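Local coordinates for probable branched-chain-amino-acid aminotransferase (Thermotoga maritima MSB8, PDB 3CSW), which probably transfers the amino group of leucine, isoleucine or valine to 2-oxoglutarate with the help of pyridoxal 5'-phosphate, at residues I159-V165 and G177-N181. Sequence-based numbering, arbitrary orientation.
Sequences IVDCYDV and GSFSN. With PLP (pyridoxal-5'-phosphate), chain E.
The carboxylate of D164 lies nearly flat against one face of the F179 ring, the planes 16° apart and OD2 over the ring centre. D164 CG comes within 3.3 Å of F179 CE2. With CG anti to the backbone N (chi1 -162°), D164 reaches into the turn G177-S180, where both its oxygens are gripped. OD1 takes the hydroxyl of S178 on its syn side, OG to OD1 2.6 Å, and its own neighbour V165 N comes in from above the carboxylate plane. OD2 receives S180 OG at 2.7 Å on its anti lone pair, while the backbone N of F179 approaches the syn side of the same oxygen in a nearly straight bond. These bonds fix the rotation of the buried carboxylate. This turn joins strand 174-177 to strand 181-186, which belong to different sheets, and is part of the cofactor pocket of this class-IV aminotransferase: the carbonyl O of F179 lies 3.1 Å from PLP O4A, and S180 C packs near C6 of the pyridine ring. Replaced by an alanine, D164 would no longer offer its carboxylate: the S178 and S180 hydroxyls and the F179 amide would probably lose their acceptor, and one face of the F179 ring its stacked partner. At the edge of the F179 ring, in its plane, come the carbonyl O of Y163 and CD1 of I159, the latter 3.8 Å from F179 CE2. The Y163 ring meets F179 obliquely, planes at 58°, through CE2 against CZ; its hydroxyl is hydrogen-bonded to H239, whose ring also packs edge-to-face with F179. The backbone N of S178 donates to V165 O at 3.1 Å, and G177 CA adds a CA-H...O contact to that same carbonyl.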
ATOM      1  N   ILE A 159      -0.119   3.066 -25.495  1.00 32.53           N
ATOM      2  CA  ILE A 159       0.532   2.266 -26.518  1.00 32.22           C
ATOM      3  C   ILE A 159       0.715   3.146 -27.755  1.00 34.55           C
ATOM      4  O   ILE A 159      -0.216   3.301 -28.538  1.00 34.86           O
ATOM      5  CB  ILE A 159      -0.263   0.983 -26.868  1.00 31.47           C
ATOM      6  CG1 ILE A 159      -0.542   0.140 -25.613  1.00 31.11           C
ATOM      7  CG2 ILE A 159       0.506   0.189 -27.906  1.00 32.63           C
ATOM      8  CD1 ILE A 159      -1.653  -0.901 -25.826  1.00 27.17           C
ATOM      9  N   VAL A 160       1.902   3.748 -27.899  1.00 38.09           N
ATOM     10  CA  VAL A 160       2.210   4.634 -29.021  1.00 39.31           C
ATOM     11  C   VAL A 160       3.369   4.063 -29.850  1.00 42.78           C
ATOM     12  O   VAL A 160       3.165   3.680 -31.003  1.00 45.56           O
ATOM     13  CB  VAL A 160       2.497   6.108 -28.579  1.00 39.75           C
ATOM     14  CG1 VAL A 160       2.619   6.989 -29.782  1.00 34.42           C
ATOM     15  CG2 VAL A 160       1.385   6.629 -27.710  1.00 37.97           C
ATOM     16  N   ASP A 161       4.583   4.017 -29.314  1.00 43.88           N
ATOM     17  CA  ASP A 161       5.670   3.381 -30.073  1.00 44.39           C
ATOM     18  C   ASP A 161       6.083   2.065 -29.436  1.00 41.69           C
ATOM     19  O   ASP A 161       7.257   1.797 -29.193  1.00 43.25           O
ATOM     20  CB  ASP A 161       6.862   4.302 -30.358  1.00 47.03           C
ATOM     21  CG  ASP A 161       7.409   4.972 -29.133  1.00 55.64           C
ATOM     22  OD1 ASP A 161       6.807   4.830 -28.025  1.00 59.09           O
ATOM     23  OD2 ASP A 161       8.453   5.668 -29.315  1.00 55.62           O
ATOM     24  N   CYS A 162       5.077   1.238 -29.182  1.00 38.00           N
ATOM     25  CA  CYS A 162       5.287  -0.102 -28.679  1.00 34.78           C
ATOM     26  C   CYS A 162       4.065  -0.947 -29.007  1.00 30.92           C
ATOM     27  O   CYS A 162       3.052  -0.458 -29.510  1.00 31.00           O
ATOM     28  CB  CYS A 162       5.635  -0.085 -27.174  1.00 33.32           C
ATOM     29  SG  CYS A 162       4.371   0.598 -26.116  1.00 33.53           S
ATOM     30  N   TYR A 163       4.190  -2.235 -28.751  1.00 28.96           N
ATOM     31  CA  TYR A 163       3.126  -3.183 -28.999  1.00 30.12           C
ATOM     32  C   TYR A 163       2.113  -3.279 -27.848  1.00 28.12           C
ATOM     33  O   TYR A 163       0.922  -3.359 -28.062  1.00 28.37           O
ATOM     34  CB  TYR A 163       3.784  -4.546 -29.209  1.00 30.28           C
ATOM     35  CG  TYR A 163       2.852  -5.640 -29.585  1.00 26.00           C
ATOM     36  CD1 TYR A 163       2.459  -5.811 -30.918  1.00 31.45           C
ATOM     37  CD2 TYR A 163       2.403  -6.555 -28.639  1.00 28.58           C
ATOM     38  CE1 TYR A 163       1.624  -6.861 -31.290  1.00 32.59           C
ATOM     39  CE2 TYR A 163       1.553  -7.611 -29.003  1.00 26.74           C
ATOM     40  CZ  TYR A 163       1.162  -7.753 -30.321  1.00 30.75           C
ATOM     41  OH  TYR A 163       0.323  -8.799 -30.678  1.00 30.80           O
ATOM     42  N   ASP A 164       2.615  -3.369 -26.628  1.00 30.28           N
ATOM     43  CA  ASP A 164       1.791  -3.355 -25.424  1.00 28.18           C
ATOM     44  C   ASP A 164       2.628  -2.707 -24.323  1.00 27.92           C
ATOM     45  O   ASP A 164       3.839  -2.591 -24.453  1.00 29.89           O
ATOM     46  CB  ASP A 164       1.357  -4.786 -25.051  1.00 28.04           C
ATOM     47  CG  ASP A 164       0.161  -4.829 -24.087  1.00 29.25           C
ATOM     48  OD1 ASP A 164      -0.370  -3.760 -23.732  1.00 25.27           O
ATOM     49  OD2 ASP A 164      -0.253  -5.941 -23.672  1.00 26.30           O
ATOM     50  N   VAL A 165       1.969  -2.235 -23.268  1.00 31.16           N
ATOM     51  CA  VAL A 165       2.625  -1.705 -22.070  1.00 29.76           C
ATOM     52  C   VAL A 165       2.456  -2.720 -20.915  1.00 29.72           C
ATOM     53  O   VAL A 165       1.456  -3.421 -20.841  1.00 27.45           O
ATOM     54  CB  VAL A 165       2.094  -0.303 -21.664  1.00 31.06           C
ATOM     55  CG1 VAL A 165       2.498   0.751 -22.715  1.00 26.27           C
ATOM     56  CG2 VAL A 165       0.565  -0.309 -21.419  1.00 25.14           C
ATOM     57  N   GLY A 177       0.478  -7.299 -19.334  1.00 28.01           N
ATOM     58  CA  GLY A 177       0.272  -6.244 -20.309  1.00 28.21           C
ATOM     59  C   GLY A 177      -1.173  -5.758 -20.276  1.00 29.62           C
ATOM     60  O   GLY A 177      -2.022  -6.409 -19.680  1.00 31.58           O
ATOM     61  N   SER A 178      -1.449  -4.627 -20.949  1.00 31.05           N
ATOM     62  CA  SER A 178      -2.817  -4.066 -21.058  1.00 29.74           C
ATOM     63  C   SER A 178      -3.823  -4.992 -21.779  1.00 30.84           C
ATOM     64  O   SER A 178      -5.038  -4.873 -21.585  1.00 32.46           O
ATOM     65  CB  SER A 178      -2.804  -2.658 -21.689  1.00 29.13           C
ATOM     66  OG  SER A 178      -2.606  -2.668 -23.099  1.00 31.61           O
ATOM     67  N   PHE A 179      -3.320  -5.914 -22.597  1.00 30.21           N
ATOM     68  CA  PHE A 179      -4.177  -6.866 -23.322  1.00 30.37           C
ATOM     69  C   PHE A 179      -3.537  -8.267 -23.460  1.00 30.61           C
ATOM     70  O   PHE A 179      -4.013  -9.078 -24.259  1.00 30.44           O
ATOM     71  CB  PHE A 179      -4.573  -6.319 -24.715  1.00 28.18           C
ATOM     72  CG  PHE A 179      -3.399  -6.101 -25.682  1.00 32.90           C
ATOM     73  CD1 PHE A 179      -2.910  -7.148 -26.480  1.00 29.80           C
ATOM     74  CD2 PHE A 179      -2.819  -4.834 -25.837  1.00 30.70           C
ATOM     75  CE1 PHE A 179      -1.858  -6.938 -27.365  1.00 29.12           C
ATOM     76  CE2 PHE A 179      -1.764  -4.619 -26.737  1.00 30.36           C
ATOM     77  CZ  PHE A 179      -1.274  -5.689 -27.493  1.00 27.02           C
ATOM     78  N   SER A 180      -2.497  -8.553 -22.668  1.00 29.27           N
ATOM     79  CA  SER A 180      -1.753  -9.805 -22.753  1.00 29.13           C
ATOM     80  C   SER A 180      -1.201 -10.211 -21.401  1.00 29.85           C
ATOM     81  O   SER A 180      -1.140  -9.403 -20.523  1.00 31.98           O
ATOM     82  CB  SER A 180      -0.566  -9.635 -23.717  1.00 29.76           C
ATOM     83  OG  SER A 180       0.318  -8.570 -23.318  1.00 27.21           O
ATOM     84  N   ASN A 181      -0.809 -11.479 -21.249  1.00 30.41           N
ATOM     85  CA  ASN A 181      -0.020 -11.923 -20.108  1.00 28.21           C
ATOM     86  C   ASN A 181       1.480 -11.964 -20.458  1.00 27.81           C
ATOM     87  O   ASN A 181       1.864 -11.998 -21.636  1.00 26.95           O
ATOM     88  CB  ASN A 181      -0.491 -13.272 -19.582  1.00 28.41           C
ATOM     89  CG  ASN A 181      -1.874 -13.214 -18.939  1.00 25.09           C
ATOM     90  OD1 ASN A 181      -2.855 -13.704 -19.515  1.00 30.62           O
ATOM     91  ND2 ASN A 181      -1.960 -12.630 -17.742  1.00 26.96           N
TER
HETATM   92  N1  PLP E 300      -4.536  -9.368 -19.576  1.00 37.69           N
HETATM   93  C2  PLP E 300      -5.522  -8.427 -19.849  1.00 44.18           C
HETATM   94  C2A PLP E 300      -5.552  -7.187 -19.011  1.00 37.75           C
HETATM   95  C3  PLP E 300      -6.447  -8.657 -20.891  1.00 50.38           C
HETATM   96  O3  PLP E 300      -7.377  -7.704 -21.236  1.00 51.69           O
HETATM   97  C4  PLP E 300      -6.363  -9.851 -21.648  1.00 53.30           C
HETATM   98  C4A PLP E 300      -7.294 -10.093 -22.804  1.00 53.47           C
HETATM   99  O4A PLP E 300      -7.045  -9.598 -23.919  1.00 64.86           O
HETATM  100  C5  PLP E 300      -5.353 -10.783 -21.356  1.00 43.80           C
HETATM  101  C6  PLP E 300      -4.457 -10.533 -20.314  1.00 36.73           C
HETATM  102  C5A PLP E 300      -5.073 -11.957 -22.267  1.00 42.16           C
HETATM  103  O4P PLP E 300      -5.960 -13.028 -21.977  1.00 44.26           O
HETATM  104  P   PLP E 300      -6.363 -14.159 -23.082  1.00 42.88           P
HETATM  105  O1P PLP E 300      -7.558 -14.985 -22.565  1.00 40.80           O
HETATM  106  O2P PLP E 300      -5.190 -15.068 -23.312  1.00 35.11           O
HETATM  107  O3P PLP E 300      -6.716 -13.387 -24.346  1.00 42.59           O